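Local coordinates for chitin deacetylase 1 (Bombyx mori, PDB 5ZNT), which hydrolyses the N-acetyl groups of N-acetylglucosamine residues in chitin, with a zinc ion as cofactor, giving chitosan and acetate, at residues Gln38-Thr43 / Val298-Met303; Trp209-Asn214 / Gln305-Val310. One frame throughout, in Å; residues are numbered along the deposited sequence.

Contact 1 (Gln38-Thr43 / Val298-Met303)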
ATOM      1  N   GLN A  38     -16.498  -6.428  -2.205  1.00 23.97           N
ATOM      2  CA  GLN A  38     -15.645  -6.207  -1.042  1.00 21.18           C
ATOM      3  C   GLN A  38     -14.187  -6.271  -1.495  1.00 23.61           C
ATOM      4  O   GLN A  38     -13.677  -7.344  -1.819  1.00 21.30           O
ATOM      5  CB  GLN A  38     -15.921  -7.250   0.032  1.00 18.88           C
ATOM      6  CG  GLN A  38     -15.044  -7.103   1.277  1.00 23.16           C
ATOM      7  CD  GLN A  38     -15.204  -5.729   1.948  1.00 30.01           C
ATOM      8  OE1 GLN A  38     -16.246  -5.437   2.546  1.00 24.19           O
ATOM      9  NE2 GLN A  38     -14.155  -4.892   1.873  1.00 20.52           N
ATOM     10  N   MET A  39     -13.521  -5.130  -1.518  1.00 22.09           N
ATOM     11  CA  MET A  39     -12.118  -5.067  -1.898  1.00 23.99           C
ATOM     12  C   MET A  39     -11.231  -5.325  -0.689  1.00 20.25           C
ATOM     13  O   MET A  39     -11.512  -4.851   0.416  1.00 23.45           O
ATOM     14  CB  MET A  39     -11.805  -3.701  -2.504  1.00 17.63           C
ATOM     15  CG  MET A  39     -12.470  -3.502  -3.857  1.00 21.37           C
ATOM     16  SD  MET A  39     -12.278  -1.816  -4.467  1.00 22.74           S
ATOM     17  CE  MET A  39     -13.832  -1.041  -3.999  1.00 22.64           C
ATOM     18  N   ILE A  40     -10.159  -6.090  -0.903  1.00 21.37           N
ATOM     19  CA  ILE A  40      -9.146  -6.321   0.120  1.00 21.37           C
ATOM     20  C   ILE A  40      -7.802  -5.922  -0.479  1.00 20.15           C
ATOM     21  O   ILE A  40      -7.450  -6.382  -1.567  1.00 19.31           O
ATOM     22  CB  ILE A  40      -9.133  -7.788   0.592  1.00 19.57           C
ATOM     23  CG1 ILE A  40     -10.537  -8.168   1.109  1.00 22.30           C
ATOM     24  CG2 ILE A  40      -8.108  -7.998   1.724  1.00 18.62           C
ATOM     25  CD1 ILE A  40     -10.673  -9.636   1.549  1.00 21.58           C
ATOM     26  N   THR A  41      -7.065  -5.059   0.216  1.00 18.34           N
ATOM     27  CA  THR A  41      -5.744  -4.619  -0.243  1.00 16.66           C
ATOM     28  C   THR A  41      -4.702  -5.233   0.685  1.00 16.34           C
ATOM     29  O   THR A  41      -4.418  -4.700   1.755  1.00 17.90           O
ATOM     30  CB  THR A  41      -5.614  -3.095  -0.275  1.00 18.11           C
ATOM     31  OG1 THR A  41      -5.808  -2.542   1.034  1.00 19.73           O
ATOM     32  CG2 THR A  41      -6.637  -2.481  -1.226  1.00 17.75           C
ATOM     33  N   ILE A  42      -4.163  -6.379   0.280  1.00 15.31           N
ATOM     34  CA  ILE A  42      -2.970  -6.905   0.924  1.00 18.56           C
ATOM     35  C   ILE A  42      -1.784  -6.040   0.521  1.00 17.59           C
ATOM     36  O   ILE A  42      -1.584  -5.771  -0.667  1.00 18.08           O
ATOM     37  CB  ILE A  42      -2.732  -8.358   0.499  1.00 18.85           C
ATOM     38  CG1 ILE A  42      -3.893  -9.258   0.928  1.00 19.53           C
ATOM     39  CG2 ILE A  42      -1.392  -8.860   1.043  1.00 17.14           C
ATOM     40  CD1 ILE A  42      -3.843 -10.618   0.202  1.00 20.84           C
ATOM     41  N   THR A  43      -0.993  -5.593   1.500  1.00 15.38           N
ATOM     42  CA  THR A  43       0.221  -4.843   1.194  1.00 13.54           C
ATOM     43  C   THR A  43       1.392  -5.428   1.964  1.00 16.67           C
ATOM     44  O   THR A  43       1.216  -6.099   2.986  1.00 17.06           O
ATOM     45  CB  THR A  43       0.094  -3.335   1.514  1.00 16.20           C
ATOM     46  OG1 THR A  43       0.144  -3.126   2.938  1.00 19.32           O
ATOM     47  CG2 THR A  43      -1.230  -2.751   0.969  1.00 16.27           C
ATOM     48  N   VAL A 298     -15.859 -10.875  -3.420  1.00 23.93           N
ATOM     49  CA  VAL A 298     -14.667 -10.395  -2.718  1.00 23.29           C
ATOM     50  C   VAL A 298     -13.507 -10.394  -3.714  1.00 22.21           C
ATOM     51  O   VAL A 298     -13.249 -11.412  -4.366  1.00 22.59           O
ATOM     52  CB  VAL A 298     -14.340 -11.267  -1.489  1.00 22.82           C
ATOM     53  CG1 VAL A 298     -12.939 -10.929  -0.910  1.00 20.66           C
ATOM     54  CG2 VAL A 298     -15.411 -11.105  -0.398  1.00 22.54           C
ATOM     55  N   TYR A 299     -12.815  -9.262  -3.830  1.00 19.04           N
ATOM     56  CA  TYR A 299     -11.677  -9.105  -4.740  1.00 18.49           C
ATOM     57  C   TYR A 299     -10.443  -8.640  -3.967  1.00 23.03           C
ATOM     58  O   TYR A 299     -10.496  -7.626  -3.263  1.00 20.90           O
ATOM     59  CB  TYR A 299     -11.971  -8.071  -5.829  1.00 17.08           C
ATOM     60  CG  TYR A 299     -12.852  -8.564  -6.947  1.00 22.10           C
ATOM     61  CD1 TYR A 299     -14.230  -8.723  -6.755  1.00 21.87           C
ATOM     62  CD2 TYR A 299     -12.319  -8.850  -8.201  1.00 21.53           C
ATOM     63  CE1 TYR A 299     -15.056  -9.166  -7.796  1.00 24.49           C
ATOM     64  CE2 TYR A 299     -13.131  -9.287  -9.241  1.00 24.86           C
ATOM     65  CZ  TYR A 299     -14.493  -9.441  -9.027  1.00 27.24           C
ATOM     66  OH  TYR A 299     -15.284  -9.866 -10.066  1.00 27.67           O
ATOM     67  N   PHE A 300      -9.332  -9.363  -4.134  1.00 21.22           N
ATOM     68  CA  PHE A 300      -8.020  -8.924  -3.646  1.00 19.98           C
ATOM     69  C   PHE A 300      -7.364  -8.127  -4.758  1.00 19.62           C
ATOM     70  O   PHE A 300      -6.993  -8.692  -5.795  1.00 20.98           O
ATOM     71  CB  PHE A 300      -7.164 -10.125  -3.256  1.00 18.80           C
ATOM     72  CG  PHE A 300      -7.709 -10.900  -2.092  1.00 19.45           C
ATOM     73  CD1 PHE A 300      -8.729 -11.819  -2.276  1.00 15.95           C
ATOM     74  CD2 PHE A 300      -7.202 -10.710  -0.811  1.00 22.08           C
ATOM     75  CE1 PHE A 300      -9.246 -12.529  -1.203  1.00 21.22           C
ATOM     76  CE2 PHE A 300      -7.700 -11.442   0.266  1.00 21.88           C
ATOM     77  CZ  PHE A 300      -8.730 -12.336   0.070  1.00 20.97           C
ATOM     78  N   VAL A 301      -7.247  -6.810  -4.558  1.00 21.03           N
ATOM     79  CA  VAL A 301      -6.814  -5.882  -5.589  1.00 17.72           C
ATOM     80  C   VAL A 301      -5.686  -4.989  -5.068  1.00 21.61           C
ATOM     81  O   VAL A 301      -5.452  -4.870  -3.859  1.00 17.99           O
ATOM     82  CB  VAL A 301      -7.997  -5.015  -6.082  1.00 23.07           C
ATOM     83  CG1 VAL A 301      -9.070  -5.897  -6.773  1.00 23.15           C
ATOM     84  CG2 VAL A 301      -8.606  -4.268  -4.908  1.00 21.89           C
ATOM     85  N   THR A 302      -5.001  -4.333  -6.004  1.00 21.44           N
ATOM     86  CA  THR A 302      -3.994  -3.344  -5.635  1.00 18.82           C
ATOM     87  C   THR A 302      -4.656  -2.060  -5.146  1.00 22.79           C
ATOM     88  O   THR A 302      -5.856  -1.830  -5.332  1.00 21.51           O
ATOM     89  CB  THR A 302      -3.089  -3.017  -6.816  1.00 16.44           C
ATOM     90  OG1 THR A 302      -3.828  -2.266  -7.786  1.00 18.38           O
ATOM     91  CG2 THR A 302      -2.557  -4.289  -7.478  1.00 17.49           C
ATOM     92  N   MET A 303      -3.839  -1.182  -4.564  1.00 17.51           N
ATOM     93  CA  MET A 303      -4.349   0.119  -4.128  1.00 22.44           C
ATOM     94  C   MET A 303      -4.817   0.950  -5.308  1.00 22.69           C
ATOM     95  O   MET A 303      -5.866   1.599  -5.247  1.00 21.71           O
ATOM     96  CB  MET A 303      -3.269   0.879  -3.365  1.00 19.60           C
ATOM     97  CG  MET A 303      -2.659   0.092  -2.259  1.00 30.11           C
ATOM     98  SD  MET A 303      -3.720   0.203  -0.836  1.00 41.16           S
ATOM     99  CE  MET A 303      -2.722   1.194   0.169  1.00 25.66           C
TER
HETATM  100  O   HOH W   1      -3.167  -4.246  -2.300  1.00 15.93           O
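Q38 to I40 and V298 to F300 run side by side as neighbouring strands in the parallel sheet of the CE4 deacetylase domain, a distorted (beta/alpha) barrel in this family, their short axes 23° apart. Three backbone hydrogen bonds join them. Y299 bonds through both its N and its O, to the two residues either side of M39: its N donates to Q38 O (2.9 Å), while its O accepts from I40 N (2.8 Å). I40 O then takes V301 N, 3.0 Å away. Past V301 the chains part toward the helix that follows, and a water bridges the gap, donating to I42 O (2.7 Å) and V301 O (2.8 Å).

The apolar contacts fall on two faces of the sheet. On one, I40 and F300 lie alongside each other. CG1 of I40 is anti to the carbonyl carbon (chi1 -57°) and chi2 is extended, which brings CD1 to both V298 CG1 and F300 CZ, each at 3.6 Å. I42 CD1 arrives at another part of the same ring, 3.5 Å from F300 CD2. With an alanine at I40, V298 CG1 and F300 CZ would probably lose the methyl they share, leaving the ring held on this strand mainly by I42. On the other face M39 CB meets V301 CG2 at 4.0 Å, and the M303 chain, bent twice, brings SD against T41 CB, crossing that side chain at about a right angle. V306 of helix 303-311 packs on M39, T41 and V301.

L265 and L267 bond to the other edge of strand 38-45, so it is an inner strand. Backbone bonding thus sets the register here, while greasy side chains seal both faces of a strand that runs on to the zinc ligand D46.

Contact 2 (Trp209-Asn214 / Gln305-Val310)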
ATOM      1  N   TRP A 209      -4.948  11.439  -3.430  1.00 19.41           N
ATOM      2  CA  TRP A 209      -5.826  10.465  -2.798  1.00 19.86           C
ATOM      3  C   TRP A 209      -5.197   9.960  -1.511  1.00 22.95           C
ATOM      4  O   TRP A 209      -3.975   9.831  -1.404  1.00 22.79           O
ATOM      5  CB  TRP A 209      -6.084   9.282  -3.731  1.00 19.99           C
ATOM      6  CG  TRP A 209      -6.982   9.576  -4.873  1.00 28.08           C
ATOM      7  CD1 TRP A 209      -6.631  10.083  -6.101  1.00 28.69           C
ATOM      8  CD2 TRP A 209      -8.399   9.369  -4.914  1.00 24.42           C
ATOM      9  NE1 TRP A 209      -7.747  10.197  -6.901  1.00 30.09           N
ATOM     10  CE2 TRP A 209      -8.844   9.775  -6.195  1.00 25.54           C
ATOM     11  CE3 TRP A 209      -9.333   8.884  -3.991  1.00 28.77           C
ATOM     12  CZ2 TRP A 209     -10.187   9.707  -6.582  1.00 30.48           C
ATOM     13  CZ3 TRP A 209     -10.672   8.813  -4.376  1.00 34.87           C
ATOM     14  CH2 TRP A 209     -11.083   9.226  -5.667  1.00 32.13           C
ATOM     15  N   GLU A 210      -6.043   9.660  -0.523  1.00 21.75           N
ATOM     16  CA  GLU A 210      -5.596   9.000   0.697  1.00 19.69           C
ATOM     17  C   GLU A 210      -6.209   7.608   0.754  1.00 24.88           C
ATOM     18  O   GLU A 210      -7.414   7.465   0.992  1.00 21.86           O
ATOM     19  CB  GLU A 210      -5.963   9.783   1.957  1.00 22.33           C
ATOM     20  CG  GLU A 210      -5.559   9.047   3.250  1.00 21.61           C
ATOM     21  CD  GLU A 210      -4.046   8.824   3.313  1.00 23.07           C
ATOM     22  OE1 GLU A 210      -3.309   9.731   2.886  1.00 23.56           O
ATOM     23  OE2 GLU A 210      -3.590   7.769   3.797  1.00 17.43           O
ATOM     24  N   MET A 211      -5.371   6.583   0.584  1.00 21.66           N
ATOM     25  CA  MET A 211      -5.801   5.204   0.814  1.00 19.69           C
ATOM     26  C   MET A 211      -5.731   4.961   2.312  1.00 20.59           C
ATOM     27  O   MET A 211      -4.790   4.364   2.838  1.00 19.62           O
ATOM     28  CB  MET A 211      -4.934   4.223   0.035  1.00 18.02           C
ATOM     29  CG  MET A 211      -5.231   4.229  -1.461  1.00 24.53           C
ATOM     30  SD  MET A 211      -6.932   3.708  -1.858  1.00 29.24           S
ATOM     31  CE  MET A 211      -6.997   2.069  -1.114  1.00 23.84           C
ATOM     32  N   VAL A 212      -6.775   5.429   3.008  1.00 20.99           N
ATOM     33  CA  VAL A 212      -6.707   5.541   4.456  1.00 15.79           C
ATOM     34  C   VAL A 212      -6.526   4.167   5.072  1.00 20.47           C
ATOM     35  O   VAL A 212      -7.046   3.157   4.574  1.00 22.76           O
ATOM     36  CB  VAL A 212      -7.971   6.254   4.986  1.00 22.60           C
ATOM     37  CG1 VAL A 212      -9.256   5.465   4.639  1.00 17.75           C
ATOM     38  CG2 VAL A 212      -7.875   6.520   6.481  1.00 20.60           C
ATOM     39  N   MET A 213      -5.762   4.115   6.155  1.00 19.83           N
ATOM     40  CA  MET A 213      -5.434   2.863   6.830  1.00 19.86           C
ATOM     41  C   MET A 213      -6.360   2.748   8.038  1.00 26.23           C
ATOM     42  O   MET A 213      -6.069   3.263   9.115  1.00 21.85           O
ATOM     43  CB  MET A 213      -3.957   2.829   7.229  1.00 18.81           C
ATOM     44  CG  MET A 213      -2.994   2.915   6.022  1.00 20.36           C
ATOM     45  SD  MET A 213      -1.230   3.022   6.507  1.00 21.04           S
ATOM     46  CE  MET A 213      -0.912   1.383   7.124  1.00 16.82           C
ATOM     47  N   ASN A 214      -7.496   2.070   7.843  1.00 22.43           N
ATOM     48  CA  ASN A 214      -8.408   1.808   8.951  1.00 25.06           C
ATOM     49  C   ASN A 214      -7.756   0.873   9.950  1.00 25.85           C
ATOM     50  O   ASN A 214      -7.264  -0.194   9.579  1.00 24.48           O
ATOM     51  CB  ASN A 214      -9.705   1.172   8.449  1.00 18.18           C
ATOM     52  CG  ASN A 214     -10.563   2.130   7.679  1.00 23.15           C
ATOM     53  OD1 ASN A 214     -11.187   3.018   8.259  1.00 25.96           O
ATOM     54  ND2 ASN A 214     -10.617   1.954   6.358  1.00 22.62           N
ATOM     55  N   GLN A 305      -5.962  -0.141  -7.997  1.00 22.86           N
ATOM     56  CA  GLN A 305      -7.217  -0.723  -8.467  1.00 23.21           C
ATOM     57  C   GLN A 305      -8.404  -0.300  -7.600  1.00 23.31           C
ATOM     58  O   GLN A 305      -9.526  -0.190  -8.111  1.00 26.94           O
ATOM     59  CB  GLN A 305      -7.092  -2.246  -8.527  1.00 16.87           C
ATOM     60  CG  GLN A 305      -6.340  -2.684  -9.767  1.00 19.56           C
ATOM     61  CD  GLN A 305      -5.959  -4.138  -9.775  1.00 22.70           C
ATOM     62  OE1 GLN A 305      -6.061  -4.838  -8.765  1.00 21.50           O
ATOM     63  NE2 GLN A 305      -5.532  -4.616 -10.937  1.00 24.71           N
ATOM     64  N   VAL A 306      -8.190  -0.056  -6.304  1.00 19.20           N
ATOM     65  CA  VAL A 306      -9.265   0.503  -5.486  1.00 20.64           C
ATOM     66  C   VAL A 306      -9.663   1.873  -6.022  1.00 26.84           C
ATOM     67  O   VAL A 306     -10.847   2.152  -6.247  1.00 24.38           O
ATOM     68  CB  VAL A 306      -8.860   0.582  -4.003  1.00 21.45           C
ATOM     69  CG1 VAL A 306      -9.966   1.296  -3.198  1.00 21.65           C
ATOM     70  CG2 VAL A 306      -8.644  -0.797  -3.436  1.00 18.11           C
ATOM     71  N   ILE A 307      -8.672   2.739  -6.253  1.00 20.26           N
ATOM     72  CA  ILE A 307      -8.955   4.081  -6.759  1.00 23.91           C
ATOM     73  C   ILE A 307      -9.664   4.013  -8.110  1.00 27.22           C
ATOM     74  O   ILE A 307     -10.565   4.808  -8.393  1.00 24.71           O
ATOM     75  CB  ILE A 307      -7.652   4.906  -6.837  1.00 23.41           C
ATOM     76  CG1 ILE A 307      -7.081   5.126  -5.434  1.00 25.63           C
ATOM     77  CG2 ILE A 307      -7.888   6.250  -7.550  1.00 24.07           C
ATOM     78  CD1 ILE A 307      -5.665   5.777  -5.417  1.00 26.68           C
ATOM     79  N   GLN A 308      -9.282   3.056  -8.962  1.00 22.18           N
ATOM     80  CA  GLN A 308      -9.933   2.942 -10.262  1.00 25.56           C
ATOM     81  C   GLN A 308     -11.404   2.566 -10.105  1.00 29.61           C
ATOM     82  O   GLN A 308     -12.264   3.083 -10.833  1.00 29.38           O
ATOM     83  CB  GLN A 308      -9.185   1.932 -11.133  1.00 27.01           C
ATOM     84  CG  GLN A 308      -7.877   2.488 -11.670  1.00 25.96           C
ATOM     85  CD  GLN A 308      -7.014   1.419 -12.286  1.00 33.07           C
ATOM     86  OE1 GLN A 308      -6.940   0.300 -11.780  1.00 26.62           O
ATOM     87  NE2 GLN A 308      -6.365   1.752 -13.393  1.00 33.70           N
ATOM     88  N   TRP A 309     -11.720   1.712  -9.128  1.00 20.67           N
ATOM     89  CA  TRP A 309     -13.119   1.402  -8.842  1.00 22.35           C
ATOM     90  C   TRP A 309     -13.855   2.618  -8.287  1.00 30.89           C
ATOM     91  O   TRP A 309     -14.990   2.898  -8.690  1.00 28.65           O
ATOM     92  CB  TRP A 309     -13.215   0.239  -7.860  1.00 25.02           C
ATOM     93  CG  TRP A 309     -14.633  -0.234  -7.615  1.00 25.89           C
ATOM     94  CD1 TRP A 309     -15.259  -1.290  -8.218  1.00 24.68           C
ATOM     95  CD2 TRP A 309     -15.590   0.333  -6.708  1.00 23.20           C
ATOM     96  NE1 TRP A 309     -16.549  -1.412  -7.752  1.00 25.67           N
ATOM     97  CE2 TRP A 309     -16.779  -0.427  -6.828  1.00 28.87           C
ATOM     98  CE3 TRP A 309     -15.562   1.409  -5.818  1.00 22.32           C
ATOM     99  CZ2 TRP A 309     -17.927  -0.145  -6.085  1.00 26.75           C
ATOM    100  CZ3 TRP A 309     -16.704   1.692  -5.080  1.00 30.77           C
ATOM    101  CH2 TRP A 309     -17.869   0.910  -5.213  1.00 27.14           C
ATOM    102  N   VAL A 310     -13.237   3.342  -7.349  1.00 28.81           N
ATOM    103  CA  VAL A 310     -13.869   4.546  -6.799  1.00 27.89           C
ATOM    104  C   VAL A 310     -14.210   5.520  -7.911  1.00 28.81           C
ATOM    105  O   VAL A 310     -15.228   6.221  -7.857  1.00 33.64           O
ATOM    106  CB  VAL A 310     -12.960   5.196  -5.737  1.00 28.70           C
ATOM    107  CG1 VAL A 310     -13.495   6.578  -5.329  1.00 30.33           C
ATOM    108  CG2 VAL A 310     -12.868   4.303  -4.516  1.00 25.88           C
TER
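W209 and I307 bring their backbones no nearer than 8.1 Å between CA atoms, where the broken strand 209-214 faces one flank of helix 303-311. Here a helix of the CE4 deacetylase domain, whose fold in this family is a distorted (beta/alpha) barrel, packs on a strand of the small mixed sheet through side chains alone. The helix shows the regular i to i+4 pattern, with V310 N bonded to V306 O, and so V306, I307 and V310 are presented together on this flank. Opposite them the strand breaks at M211, the centre of an inverse gamma turn, and M211 O is held by the hydroxyl of S170.

The indole of W209 lies across I307 and V310. I307 CG2 sits over one face as a CH-pi contact, 4.0 Å from the centroid of the five-membered ring and 12° off its normal. The two side chains slide past each other in opposite directions, and the CD1 end of I307 finishes 3.9 Å from W209 CB, near the root of the indole. Further along the ring, V310 CG1 comes obliquely to W209 CH2 at 3.6 Å.

Y168 of strand 168-169 touches W209, M211 and I307 as well, and all five residues in contact are buried. M211 fills the other half of the contact. Bends at chi2 (-63°) and chi3 (-58°) fold its chain compactly: SD lies 3.8 Å from I307 CG1, and the terminal CE rests 3.7 Å from V306 CG1.

Both contacts are buried, the centre of each lying about 10 Å from the centre of the chain, and neither is a surface patch. Their second segments follow each other in the chain: strand 298-300 of contact 1 leads into helix 303-311, which already begins at M303 and supplies half of contact 2. Their chemistry follows their place. Contact 1, between strands of the parallel sheet, combines backbone hydrogen bonds with packing; contact 2, between that helix and the mixed sheet, relies on apolar packing and a CH-pi contact. They also meet directly, with T41 CG2 3.4 Å from V306 CG2 and M303 CE against M211 CB. V306 therefore faces both, and the helix lies between the two sheets.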